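Local coordinates for polyketide biosynthesis cytochrome P450 PksS (Bacillus subtilis, PDB 4YZR), which acts as a haem-dependent cytochrome P450 monooxygenase that takes dihydrobacillaene as its substrate in the biosynthesis of the antibiotic bacillaene, at residues 207-211 against 212-216; 111-114 against 115-119; 165-168 against 169-173. All coordinates share one frame; numbering follows the deposited sequence.

Contact 1: residues 207-211 against 212-216; sequences KPKDD and LISKL
Asp-211 caps the N-terminus of helix 212-218 and, through Ser-214, ties that first turn to the loop arriving from helix 183-206 in this P450 fold. Its carboxylate divides the work between its two oxygens. Asp-211 OD2 takes Ser-214 N at 2.8 Å, approached from well above the carboxylate plane, and a weak, bent bond from the N-H of Ile-213. Asp-211 OD1 receives Ser-214 OG at 2.8 Å, from the syn side but clearly out of the carboxylate plane. Aspartate suits an N-cap because its short side chain can fold back over amides that have no helical carbonyl to pair with, and the positive end of the helix dipole probably favours its negative charge. CG sits between the backbone N and the carbonyl carbon (chi1 63°), which turns the carboxylate back over the first turn.

Serine is equally apt at 214, since a hydroxyl can donate and accept at once. While giving its proton to Asp-211, Ser-214 OG accepts Lys-209 N at 2.8 Å along a nearly straight line (166°), which pins the loop across the helix start. Pro-208 packs beside Ser-214 with its CB 4.3 Å from the serine CB, and the loop then bends through an inverse gamma turn centred on Asp-210. The regular helical pattern begins with Lys-215 N to Asp-211 O at 3.0 Å.

Outside this turn, Arg-204 of helix 183-206 forms a salt bridge with Asp-211 OD2. Ile-213 packs on that helix and on Leu-235 of helix 228-259, whereas Leu-212 lies against Leu-157 and Met-158 of helix 148-158.

Contact 2: residues 111-114 against 115-119; sequences TPRT and IENLR
Three successive i to i+4 backbone bonds join 111-114 to 115-119: Ile-115 N to Thr-111 O at 3.1 Å and almost straight (175°), Glu-116 N to Pro-112 O at 2.9 Å, and Asn-117 N to Arg-113 O at 2.8 Å. The side chains that meet on the outer surface are Arg-113 and Asn-117, one turn apart. Arg-113 leaves with CG anti to its N (chi1 177°) and then bends, which brings its CD within 3.6 Å of Asn-117 OD1. That oxygen lies over one face of the guanidinium, probably adding a favourable electrostatic term to the packing; the amide plane is turned 55° from the guanidinium, and no hydrogen bond joins the two side chains. Arginine fits here because its aliphatic part can lie along the helix while the charged end can remain at the exposed surface.

This is a short surface helix, 112-116, with Thr-111 in the N-cap position, although the threonine side chain makes no capping bond. Thr-111 OG1 instead accepts from Thr-114 OG1 at 3.0 Å, and is also bonded to Gln-108 O. Pro-112 is well placed in the first turn, where its lack of an N-H costs no helical bond. Residues Glu-116 to Arg-119 form a type I beta turn, and the carboxylate of Glu-116 lies at the edge of the Arg-119 guanidinium as a salt bridge whose exact geometry is doubtful. Ile-115, a bulky apolar residue suited to the one buried position here, rests on Pro-356 and Leu-360 of helix 355-372, its side chain about 8 Å from the haem.

Contact 3: residues 165-168 against 169-173; sequences RSQF and QIWTN
Helix 165-175 is amphipathic, and this contact spans rather more than two of its turns, where Gln-167 meets Trp-171 and Phe-168 meets Thr-172, each pair four residues apart. Gln-167 lies over a face of the indole. Gln-167 CG sits 3.5 Å from the centroid of the Trp-171 six-membered ring, only 12° off the normal, as a CH-pi contact. Farther out, the amide lies over the five-membered ring toward its rim, Gln-167 NE2 3.2 Å from Trp-171 NE1, with the amide plane tilted 31° from the indole. A chain that sets out with CG anti to the backbone N (chi1 178°) and turns at chi2 is what lays the glutamine across the ring. A long, flexible residue with both methylenes and a flat amide is well matched to a broad aromatic surface.

On the next side of the helix, Thr-172 CG2 stands over one face of the Phe-168 ring, 3.9 Å from its centroid. At this buried position the threonine methyl offers a compact apolar group to set against the phenyl face. Phe-168 continues inward to Phe-151 of helix 148-158, and Thr-172 to Val-239 and Leu-243 of helix 228-259. Thr-172 N donates to Phe-168 O at 2.9 Å.

Between the side chains the chemistry is mainly dispersion; the backbone supplies the hydrogen bonds. Since Gln-167 NE2 and Trp-171 NE1 are both donors, their closeness is no bond; NE1 turns instead to Glu-192 in a weak hydrogen bond. The glutamine therefore lies over the indole face as a van der Waals and CH-pi contact, while methyl against phenyl makes an apolar contact facing the neighbouring helices.

Along the chain contact 2 comes first, then contact 3, then contact 1, and all belong to the P450 fold. Contacts 1 and 2 are closest, with centres 16 Å apart and nearest atoms about 4 Å apart, though they do not touch. Contact 3 lies 20 Å from contact 1 and 26 Å from contact 2, centre to centre. Helices 148-158 and 228-259 link contacts 1 and 3, while contact 2 rests on helix 355-372; the loop just before it reaches contact 1, where Leu-212 touches Ala-109 and Phe-110. The side chains of Leu-212, Ile-115 and Phe-168 lie about 7, 8 and 11 Å from the haem, placing these local turns in the helical framework around it.

Contact 1: residues 207-211 against 212-216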
loop_
_atom_site.group_PDB
_atom_site.type_symbol
_atom_site.label_atom_id
_atom_site.label_comp_id
_atom_site.label_asym_id
_atom_site.label_seq_id
_atom_site.Cartn_x
_atom_site.Cartn_y
_atom_site.Cartn_z
ATOM N N LYS A 207 -9.509 29.639 7.164
ATOM C CA LYS A 207 -10.775 29.107 7.687
ATOM C C LYS A 207 -10.679 27.571 7.784
ATOM O O LYS A 207 -11.078 26.867 6.864
ATOM C CB LYS A 207 -12.029 29.542 6.872
ATOM C CG LYS A 207 -11.955 29.526 5.344
ATOM C CD LYS A 207 -13.375 29.505 4.714
ATOM C CE LYS A 207 -13.507 28.928 3.279
ATOM N NZ LYS A 207 -12.450 29.288 2.273
ATOM N N PRO A 208 -10.232 27.072 8.909
ATOM C CA PRO A 208 -10.134 25.607 9.002
ATOM C C PRO A 208 -11.430 24.850 9.080
ATOM O O PRO A 208 -12.396 25.300 9.703
ATOM C CB PRO A 208 -9.299 25.393 10.279
ATOM C CG PRO A 208 -9.520 26.619 11.075
ATOM C CD PRO A 208 -9.637 27.728 10.092
ATOM N N LYS A 209 -11.455 23.651 8.481
ATOM C CA LYS A 209 -12.592 22.800 8.523
ATOM C C LYS A 209 -12.215 21.488 9.177
ATOM O O LYS A 209 -11.089 21.284 9.586
ATOM C CB LYS A 209 -13.155 22.542 7.112
ATOM C CG LYS A 209 -13.251 23.759 6.187
ATOM C CD LYS A 209 -14.419 24.660 6.521
ATOM C CE LYS A 209 -14.581 25.702 5.430
ATOM N NZ LYS A 209 -15.620 26.702 5.760
ATOM N N ASP A 210 -13.177 20.605 9.239
ATOM C CA ASP A 210 -13.043 19.339 9.843
ATOM C C ASP A 210 -12.578 18.366 8.722
ATOM O O ASP A 210 -13.356 17.612 8.134
ATOM C CB ASP A 210 -14.422 18.897 10.326
ATOM C CG ASP A 210 -14.367 17.765 11.253
ATOM O OD1 ASP A 210 -13.251 17.485 11.710
ATOM O OD2 ASP A 210 -15.432 17.146 11.518
ATOM N N ASP A 211 -11.292 18.370 8.486
ATOM C CA ASP A 211 -10.677 17.468 7.481
ATOM C C ASP A 211 -9.188 17.457 7.751
ATOM O O ASP A 211 -8.582 18.331 8.434
ATOM C CB ASP A 211 -10.896 17.997 6.019
ATOM C CG ASP A 211 -10.236 19.327 5.821
ATOM O OD1 ASP A 211 -10.818 20.377 6.085
ATOM O OD2 ASP A 211 -9.076 19.464 5.397
ATOM N N LEU A 212 -8.502 16.537 7.138
ATOM C CA LEU A 212 -7.108 16.330 7.415
ATOM C C LEU A 212 -6.249 17.370 6.821
ATOM O O LEU A 212 -5.129 17.641 7.420
ATOM C CB LEU A 212 -6.723 14.917 6.950
ATOM C CG LEU A 212 -5.276 14.478 7.214
ATOM C CD1 LEU A 212 -5.034 14.529 8.684
ATOM C CD2 LEU A 212 -5.180 13.004 6.736
ATOM N N ILE A 213 -6.564 18.073 5.732
ATOM C CA ILE A 213 -5.728 19.101 5.239
ATOM C C ILE A 213 -5.735 20.243 6.289
ATOM O O ILE A 213 -4.646 20.749 6.709
ATOM C CB ILE A 213 -6.148 19.663 3.871
ATOM C CG1 ILE A 213 -5.980 18.519 2.855
ATOM C CG2 ILE A 213 -5.324 20.891 3.506
ATOM C CD1 ILE A 213 -6.526 18.868 1.534
ATOM N N SER A 214 -6.913 20.586 6.831
ATOM C CA SER A 214 -6.994 21.614 7.852
ATOM C C SER A 214 -6.183 21.174 9.050
ATOM O O SER A 214 -5.386 22.050 9.620
ATOM C CB SER A 214 -8.425 21.724 8.280
ATOM O OG SER A 214 -9.228 22.365 7.261
ATOM N N LYS A 215 -6.302 19.962 9.494
ATOM C CA LYS A 215 -5.599 19.495 10.680
ATOM C C LYS A 215 -4.072 19.533 10.447
ATOM O O LYS A 215 -3.305 19.881 11.392
ATOM C CB LYS A 215 -6.024 18.127 11.100
ATOM C CG LYS A 215 -7.442 18.007 11.673
ATOM C CD LYS A 215 -7.726 16.581 12.261
ATOM C CE LYS A 215 -6.634 16.157 13.293
ATOM N NZ LYS A 215 -6.774 15.009 14.297
ATOM N N LEU A 216 -3.513 19.195 9.275
ATOM C CA LEU A 216 -2.073 19.239 8.999
ATOM C C LEU A 216 -1.587 20.660 8.959
ATOM O O LEU A 216 -0.466 20.951 9.393
ATOM C CB LEU A 216 -1.724 18.503 7.711
ATOM C CG LEU A 216 -1.691 17.007 7.849
ATOM C CD1 LEU A 216 -1.671 16.374 6.475
ATOM C CD2 LEU A 216 -0.425 16.594 8.585
#

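Contact 2: residues 111-114 against 115-119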
loop_
_atom_site.group_PDB
_atom_site.type_symbol
_atom_site.label_atom_id
_atom_site.label_comp_id
_atom_site.label_asym_id
_atom_site.label_seq_id
_atom_site.Cartn_x
_atom_site.Cartn_y
_atom_site.Cartn_z
ATOM N N THR A 111 -4.027 8.252 14.932
ATOM C CA THR A 111 -4.139 7.473 16.228
ATOM C C THR A 111 -5.377 6.630 16.276
ATOM O O THR A 111 -6.365 6.874 15.519
ATOM C CB THR A 111 -4.103 8.438 17.347
ATOM O OG1 THR A 111 -5.086 9.454 17.071
ATOM C CG2 THR A 111 -2.667 9.005 17.435
ATOM N N PRO A 112 -5.345 5.575 17.122
ATOM C CA PRO A 112 -6.480 4.643 17.110
ATOM C C PRO A 112 -7.900 5.225 17.240
ATOM O O PRO A 112 -8.763 4.844 16.424
ATOM C CB PRO A 112 -6.144 3.702 18.282
ATOM C CG PRO A 112 -4.618 3.696 18.344
ATOM C CD PRO A 112 -4.269 5.147 18.056
ATOM N N ARG A 113 -8.113 6.242 18.034
ATOM C CA ARG A 113 -9.455 6.767 18.209
ATOM C C ARG A 113 -9.807 7.568 16.976
ATOM O O ARG A 113 -10.961 7.571 16.583
ATOM C CB ARG A 113 -9.443 7.658 19.485
ATOM C CG ARG A 113 -10.807 8.337 19.742
ATOM C CD ARG A 113 -11.899 7.375 20.103
ATOM N NE ARG A 113 -12.843 8.072 20.997
ATOM C CZ ARG A 113 -13.938 7.513 21.530
ATOM N NH1 ARG A 113 -14.216 6.211 21.328
ATOM N NH2 ARG A 113 -14.720 8.237 22.300
ATOM N N THR A 114 -8.873 8.407 16.486
ATOM C CA THR A 114 -9.131 9.307 15.404
ATOM C C THR A 114 -9.662 8.450 14.210
ATOM O O THR A 114 -10.640 8.736 13.552
ATOM C CB THR A 114 -7.899 10.109 15.058
ATOM O OG1 THR A 114 -7.525 10.926 16.202
ATOM C CG2 THR A 114 -8.197 10.922 13.931
ATOM N N ILE A 115 -8.911 7.402 13.909
ATOM C CA ILE A 115 -9.262 6.556 12.746
ATOM C C ILE A 115 -10.517 5.803 13.085
ATOM O O ILE A 115 -11.412 5.642 12.260
ATOM C CB ILE A 115 -8.114 5.617 12.386
ATOM C CG1 ILE A 115 -6.964 6.384 11.873
ATOM C CG2 ILE A 115 -8.544 4.589 11.382
ATOM C CD1 ILE A 115 -7.275 7.249 10.814
ATOM N N GLU A 116 -10.658 5.261 14.301
ATOM C CA GLU A 116 -11.829 4.545 14.666
ATOM C C GLU A 116 -13.092 5.337 14.535
ATOM O O GLU A 116 -14.132 4.870 14.208
ATOM C CB GLU A 116 -11.742 3.983 16.122
ATOM C CG GLU A 116 -12.877 3.085 16.441
ATOM C CD GLU A 116 -12.979 1.781 15.634
ATOM O OE1 GLU A 116 -12.014 1.267 15.067
ATOM O OE2 GLU A 116 -14.028 1.154 15.546
ATOM N N ASN A 117 -12.950 6.621 14.781
ATOM C CA ASN A 117 -14.047 7.593 14.628
ATOM C C ASN A 117 -14.613 7.695 13.217
ATOM O O ASN A 117 -15.763 8.131 13.015
ATOM C CB ASN A 117 -13.733 8.963 15.170
ATOM C CG ASN A 117 -13.654 9.022 16.691
ATOM O OD1 ASN A 117 -14.138 8.136 17.404
ATOM N ND2 ASN A 117 -13.072 10.089 17.185
ATOM N N LEU A 118 -13.831 7.195 12.241
ATOM C CA LEU A 118 -14.283 7.138 10.845
ATOM C C LEU A 118 -15.158 5.952 10.528
ATOM O O LEU A 118 -15.744 5.885 9.453
ATOM C CB LEU A 118 -13.081 7.079 9.888
ATOM C CG LEU A 118 -12.112 8.251 10.051
ATOM C CD1 LEU A 118 -10.922 7.971 9.116
ATOM C CD2 LEU A 118 -12.788 9.550 9.646
ATOM N N ARG A 119 -15.339 5.046 11.444
ATOM C CA ARG A 119 -16.036 3.778 11.182
ATOM C C ARG A 119 -17.375 3.969 10.598
ATOM O O ARG A 119 -17.742 3.401 9.548
ATOM C CB ARG A 119 -16.141 2.921 12.476
ATOM C CG ARG A 119 -17.040 1.723 12.287
ATOM C CD ARG A 119 -17.063 0.799 13.547
ATOM N NE ARG A 119 -15.770 0.340 13.893
ATOM C CZ ARG A 119 -15.092 -0.752 13.637
ATOM N NH1 ARG A 119 -15.502 -1.617 12.846
ATOM N NH2 ARG A 119 -13.872 -0.884 14.160
#

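Contact 3: residues 165-168 against 169-173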
loop_
_atom_site.group_PDB
_atom_site.type_symbol
_atom_site.label_atom_id
_atom_site.label_comp_id
_atom_site.label_asym_id
_atom_site.label_seq_id
_atom_site.Cartn_x
_atom_site.Cartn_y
_atom_site.Cartn_z
ATOM N N ARG A 165 -14.423 15.695 -7.165
ATOM C CA ARG A 165 -13.950 14.295 -7.084
ATOM C C ARG A 165 -13.633 13.661 -8.431
ATOM O O ARG A 165 -12.647 12.931 -8.525
ATOM C CB ARG A 165 -14.813 13.478 -6.227
ATOM C CG ARG A 165 -14.623 13.897 -4.745
ATOM C CD ARG A 165 -15.565 13.166 -3.875
ATOM N NE ARG A 165 -15.680 13.763 -2.551
ATOM C CZ ARG A 165 -16.355 13.264 -1.551
ATOM N NH1 ARG A 165 -17.150 12.222 -1.677
ATOM N NH2 ARG A 165 -16.311 13.977 -0.448
ATOM N N SER A 166 -14.440 13.929 -9.457
ATOM C CA SER A 166 -14.129 13.353 -10.735
ATOM C C SER A 166 -12.811 13.808 -11.242
ATOM O O SER A 166 -11.969 13.006 -11.755
ATOM C CB SER A 166 -15.224 13.679 -11.767
ATOM O OG SER A 166 -16.390 13.000 -11.473
ATOM N N GLN A 167 -12.498 15.118 -11.118
ATOM C CA GLN A 167 -11.256 15.639 -11.476
ATOM C C GLN A 167 -10.090 15.083 -10.592
ATOM O O GLN A 167 -8.992 14.806 -11.077
ATOM C CB GLN A 167 -11.293 17.192 -11.438
ATOM C CG GLN A 167 -10.002 17.841 -11.770
ATOM C CD GLN A 167 -9.559 17.607 -13.201
ATOM O OE1 GLN A 167 -10.173 18.183 -14.149
ATOM N NE2 GLN A 167 -8.618 16.806 -13.432
ATOM N N PHE A 168 -10.375 15.058 -9.291
ATOM C CA PHE A 168 -9.355 14.523 -8.370
ATOM C C PHE A 168 -8.946 13.059 -8.727
ATOM O O PHE A 168 -7.774 12.803 -8.700
ATOM C CB PHE A 168 -9.905 14.638 -6.953
ATOM C CG PHE A 168 -8.875 14.455 -5.859
ATOM C CD1 PHE A 168 -7.936 15.428 -5.670
ATOM C CD2 PHE A 168 -8.880 13.355 -5.087
ATOM C CE1 PHE A 168 -6.987 15.308 -4.645
ATOM C CE2 PHE A 168 -7.932 13.208 -4.043
ATOM C CZ PHE A 168 -6.989 14.141 -3.876
ATOM N N GLN A 169 -9.906 12.302 -9.161
ATOM C CA GLN A 169 -9.678 10.917 -9.593
ATOM C C GLN A 169 -8.772 10.942 -10.779
ATOM O O GLN A 169 -7.783 10.154 -10.897
ATOM C CB GLN A 169 -10.977 10.198 -9.834
ATOM C CG GLN A 169 -10.695 8.694 -10.183
ATOM C CD GLN A 169 -11.934 7.885 -9.950
ATOM O OE1 GLN A 169 -12.982 8.162 -10.529
ATOM N NE2 GLN A 169 -11.861 6.932 -9.016
ATOM N N ILE A 170 -9.012 11.785 -11.769
ATOM C CA ILE A 170 -8.141 11.835 -12.946
ATOM C C ILE A 170 -6.756 12.199 -12.576
ATOM O O ILE A 170 -5.796 11.524 -13.005
ATOM C CB ILE A 170 -8.675 12.809 -14.049
ATOM C CG1 ILE A 170 -10.021 12.351 -14.529
ATOM C CG2 ILE A 170 -7.679 12.987 -15.188
ATOM C CD1 ILE A 170 -10.742 13.443 -15.409
ATOM N N TRP A 171 -6.523 13.214 -11.748
ATOM C CA TRP A 171 -5.209 13.589 -11.396
ATOM C C TRP A 171 -4.468 12.475 -10.608
ATOM O O TRP A 171 -3.310 12.220 -10.870
ATOM C CB TRP A 171 -5.187 14.838 -10.544
ATOM C CG TRP A 171 -5.544 16.092 -11.224
ATOM C CD1 TRP A 171 -5.171 16.490 -12.462
ATOM C CD2 TRP A 171 -6.205 17.197 -10.595
ATOM N NE1 TRP A 171 -5.671 17.791 -12.684
ATOM C CE2 TRP A 171 -6.277 18.244 -11.547
ATOM C CE3 TRP A 171 -6.759 17.390 -9.345
ATOM C CZ2 TRP A 171 -6.909 19.479 -11.243
ATOM C CZ3 TRP A 171 -7.387 18.647 -9.069
ATOM C CH2 TRP A 171 -7.434 19.629 -9.986
ATOM N N THR A 172 -5.189 11.917 -9.625
ATOM C CA THR A 172 -4.529 10.927 -8.717
ATOM C C THR A 172 -4.175 9.686 -9.469
ATOM O O THR A 172 -3.105 9.079 -9.233
ATOM C CB THR A 172 -5.316 10.680 -7.469
ATOM O OG1 THR A 172 -6.612 10.200 -7.809
ATOM C CG2 THR A 172 -5.366 11.939 -6.586
ATOM N N ASN A 173 -5.005 9.264 -10.427
ATOM C CA ASN A 173 -4.633 8.164 -11.309
ATOM C C ASN A 173 -3.428 8.459 -12.194
ATOM O O ASN A 173 -2.478 7.642 -12.373
ATOM C CB ASN A 173 -5.784 7.749 -12.178
ATOM C CG ASN A 173 -6.813 6.973 -11.496
ATOM O OD1 ASN A 173 -6.652 6.543 -10.350
ATOM N ND2 ASN A 173 -7.952 6.859 -12.139
#